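Local coordinates for fimbriae-associated protein Fap1 (PDB 3RGU), which probably acts as a fimbrial adhesin on the streptococcal surface and probably contributes to oral biofilm formation, at residues Ala38-Asn42 against Thr67-Leu71; Glu59-Leu64 against Leu102-Lys108. All blocks are in the same frame, centred on the assembly; numbering follows the deposited sequence.

In the fold
Three helices, 32-50, 54-79 and 85-109, run up and down through this single chain as an antiparallel bundle. Contact 1 joins the first helix to the second, about 3 Å from the centre of the chain; contact 2 joins the second to the third, about 10 Å from it, and the two centres lie 11 Å apart. Helix 54-79 serves both, giving residues 59-64 to contact 2 and 67-71 to contact 1, so the segments alternate along the sequence. The contacts meet where L102 and L64 pack near N42, the place where all three helices of the adhesin's alpha subdomain come together.

Contact 1: residues Ala38-Asn42 against Thr67-Leu71; sequences AEVLN and TQSQL
Helices 32-50 and 54-79 run antiparallel here, their short segments 10.2 Å apart at an angle of 153°, and A38 faces L71 while N42 faces Q68. This is the first helix-helix interface of a three-helix bundle, buried close to the centre of the chain, and it combines an apolar end with a polar one.

At the apolar end the small A38 turns its methyl to L71, with CB 3.7 Å from CD1. The other methyl of the same leucine, CD2, lies 4.0 Å from CG of E39, whose side chain crosses that of L71 at about a right angle. The leucine fork thus meets two neighbouring residues of the first helix, one with each branch. L71 CG stands opposite the backbone N, which carries the fork out from helix 54-79 to meet them.

One turn farther along helix 32-50, N42 points its amide across the interface, and the two ends of that amide are treated differently. Its OD1 lies against the side chain of T67, 3.4 Å from CG2, a packing contact with a methyl. Its ND2 donates to OE1 of Q68 at 2.7 Å, but the N-H...O angle of 129° makes this bond weak. The planes of the two amides are 37° apart. A bend at chi2 turns the Q68 chain so that OE1 meets N42.

T67 OG1 bonds to the carbonyl oxygen of S63, within its own helix, and weakly to that of N98. Helix 85-109 covers another side of the contact, where T99 touches A38. Beside the polar pair, ND2 of N42 also lies 3.4 Å from CA of Q68.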
loop_
_atom_site.group_PDB
_atom_site.type_symbol
_atom_site.label_atom_id
_atom_site.label_comp_id
_atom_site.label_asym_id
_atom_site.label_seq_id
_atom_site.Cartn_x
_atom_site.Cartn_y
_atom_site.Cartn_z
ATOM N N ALA A 38 4.591 -1.616 1.717
ATOM C CA ALA A 38 3.527 -0.633 1.633
ATOM C C ALA A 38 3.840 0.549 2.515
ATOM O O ALA A 38 3.652 1.689 2.098
ATOM C CB ALA A 38 2.230 -1.238 2.041
ATOM N N GLU A 39 4.319 0.257 3.727
ATOM C CA GLU A 39 4.724 1.270 4.701
ATOM C C GLU A 39 5.747 2.237 4.106
ATOM O O GLU A 39 5.641 3.469 4.246
ATOM C CB GLU A 39 5.328 0.608 5.935
ATOM C CG GLU A 39 4.328 -0.036 6.860
ATOM C CD GLU A 39 4.972 -0.980 7.880
ATOM O OE1 GLU A 39 6.187 -1.287 7.768
ATOM O OE2 GLU A 39 4.253 -1.427 8.805
ATOM N N VAL A 40 6.748 1.673 3.440
ATOM C CA VAL A 40 7.819 2.491 2.900
ATOM C C VAL A 40 7.337 3.401 1.774
ATOM O O VAL A 40 7.657 4.588 1.774
ATOM C CB VAL A 40 9.040 1.653 2.524
ATOM C CG1 VAL A 40 9.903 2.380 1.501
ATOM C CG2 VAL A 40 9.831 1.345 3.779
ATOM N N LEU A 41 6.535 2.873 0.857
ATOM C CA LEU A 41 6.000 3.721 -0.193
ATOM C C LEU A 41 5.115 4.794 0.376
ATOM O O LEU A 41 5.146 5.928 -0.075
ATOM C CB LEU A 41 5.210 2.908 -1.196
ATOM C CG LEU A 41 5.996 2.098 -2.220
ATOM C CD1 LEU A 41 5.044 1.783 -3.321
ATOM C CD2 LEU A 41 7.169 2.864 -2.781
ATOM N N ASN A 42 4.320 4.429 1.372
ATOM C CA ASN A 42 3.444 5.383 2.038
ATOM C C ASN A 42 4.212 6.538 2.688
ATOM O O ASN A 42 3.801 7.697 2.584
ATOM C CB ASN A 42 2.565 4.676 3.076
ATOM C CG ASN A 42 1.300 4.078 2.471
ATOM O OD1 ASN A 42 1.148 4.016 1.256
ATOM N ND2 ASN A 42 0.382 3.649 3.325
ATOM N N THR A 67 -3.968 3.022 -0.122
ATOM C CA THR A 67 -2.949 2.107 0.342
ATOM C C THR A 67 -2.910 2.112 1.860
ATOM O O THR A 67 -2.811 1.068 2.481
ATOM C CB THR A 67 -1.593 2.444 -0.223
ATOM O OG1 THR A 67 -1.688 2.543 -1.656
ATOM C CG2 THR A 67 -0.630 1.372 0.144
ATOM N N GLN A 68 -3.040 3.282 2.463
ATOM C CA GLN A 68 -2.972 3.365 3.914
ATOM C C GLN A 68 -4.142 2.633 4.559
ATOM O O GLN A 68 -4.004 2.035 5.620
ATOM C CB GLN A 68 -2.936 4.824 4.369
ATOM C CG GLN A 68 -2.883 4.999 5.867
ATOM C CD GLN A 68 -1.522 4.678 6.432
ATOM O OE1 GLN A 68 -0.561 4.544 5.685
ATOM N NE2 GLN A 68 -1.428 4.561 7.758
ATOM N N SER A 69 -5.283 2.684 3.890
ATOM C CA SER A 69 -6.505 2.121 4.400
ATOM C C SER A 69 -6.428 0.606 4.393
ATOM O O SER A 69 -6.779 -0.067 5.375
ATOM C CB SER A 69 -7.651 2.575 3.510
ATOM O OG SER A 69 -8.809 1.829 3.799
ATOM N N GLN A 70 -5.965 0.091 3.257
ATOM C CA GLN A 70 -5.859 -1.327 3.007
ATOM C C GLN A 70 -4.792 -1.936 3.908
ATOM O O GLN A 70 -4.983 -2.998 4.485
ATOM C CB GLN A 70 -5.524 -1.529 1.534
ATOM C CG GLN A 70 -5.446 -2.966 1.084
ATOM C CD GLN A 70 -6.649 -3.785 1.497
ATOM O OE1 GLN A 70 -7.782 -3.307 1.469
ATOM N NE2 GLN A 70 -6.402 -5.034 1.885
ATOM N N LEU A 71 -3.672 -1.241 4.042
ATOM C CA LEU A 71 -2.606 -1.668 4.928
ATOM C C LEU A 71 -3.097 -1.862 6.337
ATOM O O LEU A 71 -2.692 -2.804 6.993
ATOM C CB LEU A 71 -1.491 -0.638 4.945
ATOM C CG LEU A 71 -0.328 -0.866 5.906
ATOM C CD1 LEU A 71 0.650 -1.833 5.302
ATOM C CD2 LEU A 71 0.368 0.450 6.169
#

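Contact 2: residues Glu59-Leu64 against Leu102-Lys108; sequences ELMKSL and LGNELIK
L102 pushes a methyl between S63 and L64, and L60 replies with a methyl against the stem of E105, as helices 54-79 and 85-109 pack antiparallel in the three-helix bundle. The segment axes come within 9.6 Å at 161°, and the small S63 allows its CA to come 5.6 Å from that of L102.

The leading branch of L102, CD1, sits 3.7 Å from S63 OG and also touches the backbone N and CB of L64. One turn away, L60 CD1 occupies a hollow formed by L102, E105 and L106; its nearest wall is E105 CG, at 3.7 Å. S63 OG has swung back to its own helix (chi1 57°) and donates to L60 O, which also accepts the backbone N-H of L64. This satisfies the hydroxyl while the same oxygen packs against L102 CD1 and E105 CG. On the bundle's inner side, L41 of helix 32-50 meets L102.

Beyond the leucines, toward E59, the contact turns charged. E105 bends at chi2 (62°), and its carboxylate comes up to that of E59; the two are modelled too close for their exact arrangement to be trusted. K108 arrives with its chain extended, and its NZ forms a salt bridge with E59 OE2 at 3.2 Å, meeting that oxygen's syn lone pair.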
loop_
_atom_site.group_PDB
_atom_site.type_symbol
_atom_site.label_atom_id
_atom_site.label_comp_id
_atom_site.label_asym_id
_atom_site.label_seq_id
_atom_site.Cartn_x
_atom_site.Cartn_y
_atom_site.Cartn_z
ATOM N N GLU A 59 -4.063 13.721 -6.676
ATOM C CA GLU A 59 -3.871 12.433 -7.350
ATOM C C GLU A 59 -3.100 11.451 -6.483
ATOM O O GLU A 59 -3.426 10.251 -6.384
ATOM C CB GLU A 59 -3.092 12.620 -8.644
ATOM C CG GLU A 59 -2.909 11.349 -9.436
ATOM C CD GLU A 59 -2.168 11.573 -10.751
ATOM O OE1 GLU A 59 -1.755 12.724 -11.041
ATOM O OE2 GLU A 59 -1.989 10.581 -11.492
ATOM N N LEU A 60 -2.058 11.977 -5.862
ATOM C CA LEU A 60 -1.221 11.167 -5.026
ATOM C C LEU A 60 -2.020 10.779 -3.794
ATOM O O LEU A 60 -2.005 9.636 -3.362
ATOM C CB LEU A 60 0.040 11.926 -4.635
ATOM C CG LEU A 60 1.024 11.124 -3.788
ATOM C CD1 LEU A 60 1.682 10.022 -4.611
ATOM C CD2 LEU A 60 2.066 12.036 -3.148
ATOM N N MET A 61 -2.733 11.742 -3.236
ATOM C CA MET A 61 -3.436 11.507 -1.997
ATOM C C MET A 61 -4.440 10.365 -2.179
ATOM O O MET A 61 -4.570 9.504 -1.301
ATOM C CB MET A 61 -4.079 12.805 -1.494
ATOM C CG MET A 61 -4.789 12.715 -0.155
ATOM S SD MET A 61 -3.869 12.021 1.251
ATOM C CE MET A 61 -2.473 13.126 1.305
ATOM N N LYS A 62 -5.104 10.326 -3.334
ATOM C CA LYS A 62 -6.130 9.315 -3.576
ATOM C C LYS A 62 -5.502 7.926 -3.504
ATOM O O LYS A 62 -6.040 7.023 -2.854
ATOM C CB LYS A 62 -6.860 9.531 -4.903
ATOM C CG LYS A 62 -7.704 10.811 -4.981
ATOM C CD LYS A 62 -8.585 10.882 -6.241
ATOM C CE LYS A 62 -8.491 12.246 -6.941
ATOM N NZ LYS A 62 -9.725 12.704 -7.677
ATOM N N SER A 63 -4.335 7.751 -4.107
ATOM C CA SER A 63 -3.744 6.427 -4.035
ATOM C C SER A 63 -3.062 6.167 -2.711
ATOM O O SER A 63 -3.050 5.037 -2.243
ATOM C CB SER A 63 -2.836 6.108 -5.223
ATOM O OG SER A 63 -1.835 7.070 -5.315
ATOM N N LEU A 64 -2.507 7.203 -2.105
ATOM C CA LEU A 64 -1.901 7.035 -0.801
ATOM C C LEU A 64 -2.952 6.622 0.212
ATOM O O LEU A 64 -2.766 5.634 0.910
ATOM C CB LEU A 64 -1.192 8.302 -0.331
ATOM C CG LEU A 64 -0.739 8.305 1.138
ATOM C CD1 LEU A 64 0.377 7.323 1.388
ATOM C CD2 LEU A 64 -0.314 9.680 1.569
ATOM N N LEU A 102 0.473 2.987 -6.240
ATOM C CA LEU A 102 1.146 4.076 -5.574
ATOM C C LEU A 102 2.536 4.243 -6.148
ATOM O O LEU A 102 2.993 5.368 -6.344
ATOM C CB LEU A 102 1.248 3.784 -4.087
ATOM C CG LEU A 102 1.868 4.856 -3.195
ATOM C CD1 LEU A 102 1.097 6.173 -3.307
ATOM C CD2 LEU A 102 1.922 4.359 -1.750
ATOM N N GLY A 103 3.198 3.122 -6.423
ATOM C CA GLY A 103 4.504 3.125 -7.085
ATOM C C GLY A 103 4.459 3.871 -8.405
ATOM O O GLY A 103 5.236 4.794 -8.636
ATOM N N ASN A 104 3.522 3.495 -9.264
ATOM C CA ASN A 104 3.437 4.121 -10.574
ATOM C C ASN A 104 3.121 5.592 -10.466
ATOM O O ASN A 104 3.617 6.389 -11.254
ATOM C CB ASN A 104 2.417 3.421 -11.473
ATOM C CG ASN A 104 2.717 1.944 -11.658
ATOM O OD1 ASN A 104 1.798 1.131 -11.732
ATOM N ND2 ASN A 104 4.001 1.586 -11.728
ATOM N N GLU A 105 2.303 5.943 -9.480
ATOM C CA GLU A 105 1.960 7.333 -9.237
ATOM C C GLU A 105 3.224 8.108 -8.869
ATOM O O GLU A 105 3.475 9.196 -9.394
ATOM C CB GLU A 105 0.913 7.437 -8.134
ATOM C CG GLU A 105 0.437 8.851 -7.859
ATOM C CD GLU A 105 -0.236 9.503 -9.058
ATOM O OE1 GLU A 105 -0.967 8.810 -9.801
ATOM O OE2 GLU A 105 -0.038 10.721 -9.250
ATOM N N LEU A 106 4.030 7.523 -7.988
ATOM C CA LEU A 106 5.289 8.128 -7.581
ATOM C C LEU A 106 6.261 8.327 -8.745
ATOM O O LEU A 106 6.885 9.385 -8.864
ATOM C CB LEU A 106 5.940 7.307 -6.473
ATOM C CG LEU A 106 5.448 7.609 -5.066
ATOM C CD1 LEU A 106 6.020 6.583 -4.099
ATOM C CD2 LEU A 106 5.820 9.028 -4.647
ATOM N N ILE A 107 6.381 7.310 -9.593
ATOM C CA ILE A 107 7.201 7.388 -10.796
ATOM C C ILE A 107 6.630 8.424 -11.769
ATOM O O ILE A 107 7.366 9.214 -12.344
ATOM C CB ILE A 107 7.324 6.000 -11.466
ATOM C CG1 ILE A 107 8.295 5.126 -10.673
ATOM C CG2 ILE A 107 7.793 6.114 -12.905
ATOM C CD1 ILE A 107 8.110 3.643 -10.892
ATOM N N LYS A 108 5.313 8.434 -11.931
ATOM C CA LYS A 108 4.661 9.378 -12.831
ATOM C C LYS A 108 4.940 10.855 -12.487
ATOM O O LYS A 108 4.805 11.718 -13.345
ATOM C CB LYS A 108 3.154 9.117 -12.852
ATOM C CG LYS A 108 2.433 9.609 -14.085
ATOM C CD LYS A 108 0.932 9.654 -13.856
ATOM C CE LYS A 108 0.259 10.543 -14.891
ATOM N NZ LYS A 108 -1.193 10.677 -14.629
#